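Local coordinates for protein VIN1 (Oscarella pearsei, PDB 6BFI) that binds actin filaments as a sponge homolog of vinculin and may play a role in cell-cell adhesion, at residues V547-S552 and A559-A564. Sequence-based numbering, arbitrary orientation.
Sequences VEADNS and AKLSSA
Leu561 reaches from its helix to the last turn of the preceding one and meets Ala549 through a single methyl, with Leu561 CD2 lying 3.8 Å from Ala549 CB. The same methyl is also 3.8 Å from the backbone Ala549 N, so it rests against the helix wall as well as the alanine side chain. Leucine suits this place because its branch can span the space between the two backbones, and alanine because its lone methyl keeps the surface low: the CA atoms of Ala549 and Leu561 are 6.8 Å apart. In Leu561, CG stands anti to the backbone N (chi1 -173°), which carries the branched end out from the helix, and CD2 is the branch that touches. A looser apolar contact is made by Glu548, whose CB comes within 4.3 Å of Leu561 CD2. Here the glutamate serves through the aliphatic base of its side chain, while its carboxylate makes a long, weak ion pair with Arg751.

The polar interactions stay within each segment or run to other partners. Asn551 N bonds to Val547 O, four residues back, whereas Ser552 N bonds to Ala549 O, only three back, at 3.2 Å. The amide of Asn551 gives a hydrogen bond from ND2 to Asp749 OD1, which ties 547-552 to the chain just before helix 750-760.

The contact is small, burying 105 Å² in all, and joins consecutive helices 524-550 and 555-569 close to the short turn between them, in the all-helical architecture of the vinculin family. Leu561 packs in addition on Val609 and Val612 of helix 589-615, where Ala564 of its own helix joins it, while Asn551 meets the start of helix 750-760 at Lys750 and Arg751.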
loop_
_atom_site.group_PDB
_atom_site.type_symbol
_atom_site.label_atom_id
_atom_site.label_comp_id
_atom_site.label_asym_id
_atom_site.label_seq_id
_atom_site.Cartn_x
_atom_site.Cartn_y
_atom_site.Cartn_z
ATOM N N VAL A 547 -18.955 0.923 6.675
ATOM C CA VAL A 547 -17.500 1.021 6.591
ATOM C C VAL A 547 -16.939 1.751 7.807
ATOM O O VAL A 547 -15.929 1.334 8.387
ATOM C CB VAL A 547 -17.085 1.707 5.275
ATOM C CG1 VAL A 547 -15.644 2.198 5.355
ATOM C CG2 VAL A 547 -17.254 0.750 4.106
ATOM N N GLU A 548 -17.589 2.842 8.221
ATOM C CA GLU A 548 -17.085 3.602 9.362
ATOM C C GLU A 548 -17.180 2.799 10.653
ATOM O O GLU A 548 -16.296 2.891 11.513
ATOM C CB GLU A 548 -17.842 4.920 9.497
ATOM C CG GLU A 548 -16.952 6.137 9.368
ATOM C CD GLU A 548 -15.855 6.183 10.411
ATOM O OE1 GLU A 548 -16.155 6.517 11.577
ATOM O OE2 GLU A 548 -14.693 5.879 10.065
ATOM N N ALA A 549 -18.245 2.013 10.811
ATOM C CA ALA A 549 -18.379 1.186 12.004
ATOM C C ALA A 549 -17.335 0.075 12.026
ATOM O O ALA A 549 -16.746 -0.211 13.076
ATOM C CB ALA A 549 -19.789 0.603 12.085
ATOM N N ASP A 550 -17.088 -0.559 10.874
ATOM C CA ASP A 550 -16.083 -1.615 10.812
ATOM C C ASP A 550 -14.695 -1.105 11.173
ATOM O O ASP A 550 -13.911 -1.832 11.794
ATOM C CB ASP A 550 -16.058 -2.233 9.415
ATOM C CG ASP A 550 -17.288 -3.060 9.122
ATOM O OD1 ASP A 550 -18.256 -2.996 9.914
ATOM O OD2 ASP A 550 -17.290 -3.771 8.096
ATOM N N ASN A 551 -14.378 0.135 10.806
ATOM C CA ASN A 551 -13.046 0.688 11.006
ATOM C C ASN A 551 -12.760 1.065 12.456
ATOM O O ASN A 551 -11.619 1.421 12.771
ATOM C CB ASN A 551 -12.860 1.912 10.102
ATOM C CG ASN A 551 -11.430 2.414 10.080
ATOM O OD1 ASN A 551 -10.534 1.750 9.559
ATOM N ND2 ASN A 551 -11.209 3.597 10.649
ATOM N N SER A 552 -13.744 0.986 13.344
ATOM C CA SER A 552 -13.572 1.381 14.734
ATOM C C SER A 552 -13.627 0.163 15.646
ATOM O O SER A 552 -14.449 -0.737 15.448
ATOM C CB SER A 552 -14.645 2.388 15.157
ATOM O OG SER A 552 -14.513 2.723 16.529
ATOM N N ALA A 559 -22.070 0.360 18.439
ATOM C CA ALA A 559 -23.445 0.035 18.803
ATOM C C ALA A 559 -24.391 1.179 18.458
ATOM O O ALA A 559 -25.460 0.960 17.874
ATOM C CB ALA A 559 -23.526 -0.308 20.291
ATOM N N LYS A 560 -24.016 2.412 18.814
ATOM C CA LYS A 560 -24.853 3.565 18.490
ATOM C C LYS A 560 -25.022 3.712 16.982
ATOM O O LYS A 560 -26.140 3.901 16.483
ATOM C CB LYS A 560 -24.250 4.838 19.087
ATOM C CG LYS A 560 -24.259 4.893 20.607
ATOM C CD LYS A 560 -23.508 6.120 21.109
ATOM C CE LYS A 560 -23.586 6.248 22.624
ATOM N NZ LYS A 560 -22.781 7.396 23.132
ATOM N N LEU A 561 -23.917 3.624 16.239
ATOM C CA LEU A 561 -23.990 3.739 14.787
ATOM C C LEU A 561 -24.807 2.608 14.179
ATOM O O LEU A 561 -25.500 2.811 13.175
ATOM C CB LEU A 561 -22.583 3.763 14.192
ATOM C CG LEU A 561 -22.503 4.049 12.694
ATOM C CD1 LEU A 561 -23.272 5.320 12.365
ATOM C CD2 LEU A 561 -21.054 4.158 12.246
ATOM N N SER A 562 -24.743 1.413 14.770
ATOM C CA SER A 562 -25.573 0.314 14.292
ATOM C C SER A 562 -27.048 0.594 14.541
ATOM O O SER A 562 -27.896 0.273 13.703
ATOM C CB SER A 562 -25.153 -0.995 14.960
ATOM O OG SER A 562 -23.826 -1.338 14.610
ATOM N N SER A 563 -27.375 1.196 15.687
ATOM C CA SER A 563 -28.764 1.550 15.951
ATOM C C SER A 563 -29.264 2.596 14.961
ATOM O O SER A 563 -30.387 2.490 14.450
ATOM C CB SER A 563 -28.919 2.048 17.388
ATOM O OG SER A 563 -28.708 0.996 18.315
ATOM N N ALA A 564 -28.441 3.605 14.663
ATOM C CA ALA A 564 -28.858 4.637 13.717
ATOM C C ALA A 564 -29.012 4.069 12.309
ATOM O O ALA A 564 -29.999 4.353 11.619
ATOM C CB ALA A 564 -27.861 5.794 13.727
#